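Local coordinates for protein Rab3 interacting molecule variant 2 (Drosophila melanogaster, PDB 4TS6) that probably helps organise the presynaptic active zone and supports synaptic transmitter release, here represented by its C2A domain, at residues A[44-56]-A[91-103]. Numbering follows the deposited sequence.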
loop_
_atom_site.group_PDB
_atom_site.type_symbol
_atom_site.label_atom_id
_atom_site.label_comp_id
_atom_site.label_asym_id
_atom_site.label_seq_id
_atom_site.Cartn_x
_atom_site.Cartn_y
_atom_site.Cartn_z
ATOM N N ARG A 44 12.183 -12.269 -1.248
ATOM C CA ARG A 44 11.508 -11.661 -0.120
ATOM C C ARG A 44 10.154 -12.316 0.119
ATOM O O ARG A 44 9.673 -13.102 -0.702
ATOM C CB ARG A 44 11.347 -10.165 -0.382
ATOM C CG ARG A 44 12.681 -9.485 -0.599
ATOM C CD ARG A 44 12.594 -7.983 -0.466
ATOM N NE ARG A 44 13.896 -7.373 -0.720
ATOM C CZ ARG A 44 14.722 -6.948 0.227
ATOM N NH1 ARG A 44 15.889 -6.413 -0.107
ATOM N NH2 ARG A 44 14.388 -7.062 1.505
ATOM N N ASN A 45 9.553 -11.982 1.253
ATOM C CA ASN A 45 8.206 -12.415 1.586
ATOM C C ASN A 45 7.409 -11.172 1.886
ATOM O O ASN A 45 7.191 -10.833 3.056
ATOM C CB ASN A 45 8.208 -13.316 2.819
ATOM C CG ASN A 45 9.147 -14.494 2.677
ATOM O OD1 ASN A 45 8.976 -15.326 1.789
ATOM N ND2 ASN A 45 10.135 -14.583 3.565
ATOM N N PRO A 46 6.971 -10.484 0.830
ATOM C CA PRO A 46 6.383 -9.145 0.894
ATOM C C PRO A 46 4.928 -9.087 1.373
ATOM O O PRO A 46 4.114 -9.920 0.984
ATOM C CB PRO A 46 6.451 -8.658 -0.578
ATOM C CG PRO A 46 7.277 -9.684 -1.328
ATOM C CD PRO A 46 7.111 -10.961 -0.560
ATOM N N TYR A 47 4.627 -8.110 2.223
ATOM C CA TYR A 47 3.255 -7.731 2.555
ATOM C C TYR A 47 3.245 -6.235 2.654
ATOM O O TYR A 47 4.305 -5.606 2.752
ATOM C CB TYR A 47 2.772 -8.322 3.883
ATOM C CG TYR A 47 3.550 -7.862 5.103
ATOM C CD1 TYR A 47 4.728 -8.493 5.483
ATOM C CD2 TYR A 47 3.094 -6.807 5.886
ATOM C CE1 TYR A 47 5.435 -8.084 6.627
ATOM C CE2 TYR A 47 3.792 -6.385 7.011
ATOM C CZ TYR A 47 4.955 -7.025 7.379
ATOM O OH TYR A 47 5.635 -6.597 8.515
ATOM N N ALA A 48 2.047 -5.652 2.634
ATOM C CA ALA A 48 1.957 -4.209 2.672
ATOM C C ALA A 48 1.116 -3.768 3.841
ATOM O O ALA A 48 0.194 -4.466 4.258
ATOM C CB ALA A 48 1.387 -3.674 1.364
ATOM N N LYS A 49 1.455 -2.609 4.388
ATOM C CA LYS A 49 0.635 -2.007 5.410
ATOM C C LYS A 49 0.129 -0.696 4.842
ATOM O O LYS A 49 0.849 -0.013 4.116
ATOM C CB LYS A 49 1.469 -1.755 6.674
ATOM C CG LYS A 49 0.972 -2.503 7.893
ATOM C CD LYS A 49 2.097 -3.106 8.726
ATOM C CE LYS A 49 2.874 -2.072 9.524
ATOM N NZ LYS A 49 3.740 -2.727 10.569
ATOM N N VAL A 50 -1.110 -0.335 5.161
ATOM C CA VAL A 50 -1.665 0.919 4.646
ATOM C C VAL A 50 -2.232 1.692 5.819
ATOM O O VAL A 50 -2.901 1.110 6.679
ATOM C CB VAL A 50 -2.812 0.655 3.666
ATOM C CG1 VAL A 50 -3.317 1.963 3.045
ATOM C CG2 VAL A 50 -2.363 -0.311 2.581
ATOM N N PHE A 51 -1.962 2.999 5.860
ATOM C CA PHE A 51 -2.558 3.869 6.874
ATOM C C PHE A 51 -3.179 5.049 6.182
ATOM O O PHE A 51 -2.640 5.518 5.177
ATOM C CB PHE A 51 -1.483 4.405 7.818
ATOM C CG PHE A 51 -1.078 3.438 8.878
ATOM C CD1 PHE A 51 -0.078 2.513 8.642
ATOM C CD2 PHE A 51 -1.699 3.458 10.114
ATOM C CE1 PHE A 51 0.300 1.608 9.637
ATOM C CE2 PHE A 51 -1.329 2.569 11.111
ATOM C CZ PHE A 51 -0.328 1.644 10.865
ATOM N N LEU A 52 -4.294 5.548 6.710
ATOM C CA LEU A 52 -4.817 6.826 6.209
ATOM C C LEU A 52 -4.441 7.889 7.218
ATOM O O LEU A 52 -5.137 8.067 8.223
ATOM C CB LEU A 52 -6.337 6.768 6.035
ATOM C CG LEU A 52 -7.003 8.036 5.500
ATOM C CD1 LEU A 52 -6.482 8.335 4.091
ATOM C CD2 LEU A 52 -8.504 7.869 5.489
ATOM N N LEU A 53 -3.333 8.584 6.961
ATOM C CA LEU A 53 -2.762 9.521 7.932
ATOM C C LEU A 53 -3.571 10.817 7.955
ATOM O O LEU A 53 -4.187 11.166 6.944
ATOM C CB LEU A 53 -1.294 9.810 7.595
ATOM C CG LEU A 53 -0.349 8.615 7.568
ATOM C CD1 LEU A 53 1.053 9.104 7.258
ATOM C CD2 LEU A 53 -0.378 7.930 8.904
ATOM N N PRO A 54 -3.548 11.568 9.085
ATOM C CA PRO A 54 -2.722 11.461 10.299
ATOM C C PRO A 54 -3.025 10.305 11.269
ATOM O O PRO A 54 -2.167 10.007 12.107
ATOM C CB PRO A 54 -2.949 12.812 10.998
ATOM C CG PRO A 54 -4.299 13.263 10.510
ATOM C CD PRO A 54 -4.337 12.818 9.073
ATOM N N ASP A 55 -4.184 9.668 11.169
ATOM C CA ASP A 55 -4.535 8.609 12.137
ATOM C C ASP A 55 -3.582 7.415 12.079
ATOM O O ASP A 55 -3.430 6.788 11.027
ATOM C CB ASP A 55 -5.968 8.140 11.903
ATOM C CG ASP A 55 -6.457 7.166 12.970
ATOM O OD1 ASP A 55 -5.670 6.761 13.869
ATOM O OD2 ASP A 55 -7.646 6.797 12.892
ATOM N N ARG A 56 -2.938 7.095 13.208
ATOM C CA ARG A 56 -2.010 5.951 13.252
ATOM C C ARG A 56 -2.475 4.802 14.166
ATOM O O ARG A 56 -1.693 3.900 14.499
ATOM C CB ARG A 56 -0.594 6.400 13.653
ATOM C CG ARG A 56 0.206 7.089 12.546
ATOM C CD ARG A 56 1.527 6.377 12.258
ATOM N NE ARG A 56 2.313 7.083 11.245
ATOM C CZ ARG A 56 2.817 6.521 10.148
ATOM N NH1 ARG A 56 2.641 5.226 9.914
ATOM N NH2 ARG A 56 3.510 7.257 9.288
ATOM N N GLY A 91 -5.633 17.049 2.779
ATOM C CA GLY A 91 -4.749 17.181 3.919
ATOM C C GLY A 91 -4.381 15.825 4.499
ATOM O O GLY A 91 -3.447 15.714 5.304
ATOM N N ARG A 92 -5.096 14.785 4.082
ATOM C CA ARG A 92 -4.719 13.430 4.484
ATOM C C ARG A 92 -3.789 12.757 3.487
ATOM O O ARG A 92 -3.713 13.156 2.319
ATOM C CB ARG A 92 -5.948 12.561 4.722
ATOM C CG ARG A 92 -6.904 13.178 5.703
ATOM C CD ARG A 92 -7.733 12.116 6.369
ATOM N NE ARG A 92 -8.965 12.707 6.874
ATOM C CZ ARG A 92 -9.828 12.082 7.667
ATOM N NH1 ARG A 92 -9.583 10.835 8.062
ATOM N NH2 ARG A 92 -10.929 12.714 8.064
ATOM N N LEU A 93 -3.072 11.738 3.959
ATOM C CA LEU A 93 -2.110 11.028 3.118
ATOM C C LEU A 93 -2.415 9.546 3.184
ATOM O O LEU A 93 -2.680 9.023 4.257
ATOM C CB LEU A 93 -0.683 11.250 3.617
ATOM C CG LEU A 93 -0.145 12.676 3.607
ATOM C CD1 LEU A 93 1.277 12.696 4.141
ATOM C CD2 LEU A 93 -0.183 13.237 2.213
ATOM N N LEU A 94 -2.390 8.867 2.043
ATOM C CA LEU A 94 -2.443 7.405 2.074
ATOM C C LEU A 94 -1.001 6.909 2.064
ATOM O O LEU A 94 -0.255 7.184 1.129
ATOM C CB LEU A 94 -3.191 6.850 0.862
ATOM C CG LEU A 94 -3.528 5.357 0.940
ATOM C CD1 LEU A 94 -4.637 5.154 1.942
ATOM C CD2 LEU A 94 -3.926 4.812 -0.425
ATOM N N GLU A 95 -0.602 6.199 3.114
ATOM C CA GLU A 95 0.786 5.761 3.261
ATOM C C GLU A 95 0.788 4.251 3.119
ATOM O O GLU A 95 0.234 3.544 3.965
ATOM C CB GLU A 95 1.327 6.160 4.645
ATOM C CG GLU A 95 2.830 5.878 4.858
ATOM C CD GLU A 95 3.229 5.889 6.330
ATOM O OE1 GLU A 95 3.983 6.808 6.761
ATOM O OE2 GLU A 95 2.794 4.964 7.055
ATOM N N VAL A 96 1.382 3.762 2.033
ATOM C CA VAL A 96 1.457 2.329 1.775
ATOM C C VAL A 96 2.913 1.927 1.919
ATOM O O VAL A 96 3.787 2.449 1.219
ATOM C CB VAL A 96 0.993 1.980 0.341
ATOM C CG1 VAL A 96 1.061 0.458 0.124
ATOM C CG2 VAL A 96 -0.427 2.512 0.070
ATOM N N THR A 97 3.186 1.003 2.829
ATOM C CA THR A 97 4.559 0.599 3.072
ATOM C C THR A 97 4.715 -0.890 2.814
ATOM O O THR A 97 3.913 -1.688 3.294
ATOM C CB THR A 97 4.972 0.906 4.514
ATOM O OG1 THR A 97 4.711 2.287 4.808
ATOM C CG2 THR A 97 6.434 0.626 4.707
ATOM N N LEU A 98 5.744 -1.259 2.050
ATOM C CA LEU A 98 6.060 -2.668 1.813
ATOM C C LEU A 98 7.108 -3.150 2.803
ATOM O O LEU A 98 8.102 -2.462 3.049
ATOM C CB LEU A 98 6.590 -2.893 0.391
ATOM C CG LEU A 98 5.580 -3.388 -0.641
ATOM C CD1 LEU A 98 4.395 -2.474 -0.653
ATOM C CD2 LEU A 98 6.189 -3.459 -2.031
ATOM N N TRP A 99 6.899 -4.366 3.299
ATOM C CA TRP A 99 7.736 -4.975 4.318
ATOM C C TRP A 99 8.094 -6.385 3.902
ATOM O O TRP A 99 7.313 -7.037 3.213
ATOM C CB TRP A 99 6.949 -5.041 5.610
ATOM C CG TRP A 99 6.582 -3.680 6.132
ATOM C CD1 TRP A 99 5.431 -2.979 5.896
ATOM C CD2 TRP A 99 7.397 -2.856 6.963
ATOM N NE1 TRP A 99 5.486 -1.766 6.547
ATOM C CE2 TRP A 99 6.689 -1.665 7.204
ATOM C CE3 TRP A 99 8.664 -3.016 7.541
ATOM C CZ2 TRP A 99 7.201 -0.635 8.000
ATOM C CZ3 TRP A 99 9.173 -1.992 8.323
ATOM C CH2 TRP A 99 8.444 -0.822 8.547
ATOM N N ASP A 100 9.264 -6.852 4.328
ATOM C CA ASP A 100 9.739 -8.187 3.982
ATOM C C ASP A 100 9.549 -8.994 5.243
ATOM O O ASP A 100 10.169 -8.703 6.257
ATOM C CB ASP A 100 11.211 -8.126 3.586
ATOM C CG ASP A 100 11.767 -9.470 3.151
ATOM O OD1 ASP A 100 10.985 -10.434 2.975
ATOM O OD2 ASP A 100 13.004 -9.576 2.978
ATOM N N TYR A 101 8.632 -9.951 5.217
ATOM C CA TYR A 101 8.385 -10.762 6.403
ATOM C C TYR A 101 9.576 -11.665 6.724
ATOM O O TYR A 101 9.982 -12.511 5.911
ATOM C CB TYR A 101 7.105 -11.578 6.238
ATOM C CG TYR A 101 6.902 -12.627 7.298
ATOM C CD1 TYR A 101 6.524 -12.279 8.585
ATOM C CD2 TYR A 101 7.066 -13.969 7.007
ATOM C CE1 TYR A 101 6.332 -13.250 9.566
ATOM C CE2 TYR A 101 6.873 -14.942 7.971
ATOM C CZ TYR A 101 6.507 -14.573 9.248
ATOM O OH TYR A 101 6.313 -15.542 10.201
ATOM N N VAL A 102 10.144 -11.452 7.911
ATOM C CA VAL A 102 11.259 -12.243 8.411
ATOM C C VAL A 102 10.727 -13.078 9.570
ATOM O O VAL A 102 10.223 -12.530 10.544
ATOM C CB VAL A 102 12.415 -11.337 8.884
ATOM C CG1 VAL A 102 13.544 -12.184 9.462
ATOM C CG2 VAL A 102 12.915 -10.458 7.705
ATOM N N ARG A 103 10.798 -14.402 9.455
ATOM C CA ARG A 103 10.069 -15.246 10.394
ATOM C C ARG A 103 10.607 -15.133 11.820
ATOM O O ARG A 103 9.825 -15.107 12.772
ATOM C CB ARG A 103 10.063 -16.714 9.931
ATOM C CG ARG A 103 9.417 -17.673 10.931
ATOM C CD ARG A 103 9.401 -19.123 10.412
ATOM N NE ARG A 103 8.654 -19.253 9.163
ATOM C CZ ARG A 103 7.326 -19.309 9.094
ATOM N NH1 ARG A 103 6.600 -19.246 10.203
ATOM N NH2 ARG A 103 6.722 -19.426 7.921
HETATM O O HOH W 1 -7.439 9.566 8.805
#
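R92 lays its CB against the carbonyl O of L53, and a water that donates to L52 O also takes a weak bond from R92 NH1. From L93 to W99 the strand pairs antiparallel with 46-53 through backbone hydrogen bonds. L94 CD1 meets V50 CG1 on the face that also carries V96, L98 and A48. E95 leaves on the other face. Its CG is anti to the backbone N (chi1 -174°) and the chain runs out extended. R56 grips E95 end-on, R56 NH2 to E95 OE1 at 2.6 Å and R56 NH1 to E95 OE2 at 2.9 Å, while L53 CD2 lies over the guanidinium. W99 CB sits over one face of the Y47 ring, 3.7 Å from its centroid. K49 NZ lies over the indole five-membered ring, a cation-pi contact. D100 OD1 takes a nearly straight bond from N45 N (2.7 Å). D100 OD2 makes a salt bridge with R38 and a weaker one with R44 NH2; S36 O holds R44 NE. Y101 N donates to N45 O and N45 ND2 to Y101 O, while T69 N donates to N45 OD1. The pair is central in one C2 beta-sandwich sheet, between strands 62-63 and 108-116; L94, V96 and L98 pack on strand 24-33 of the other.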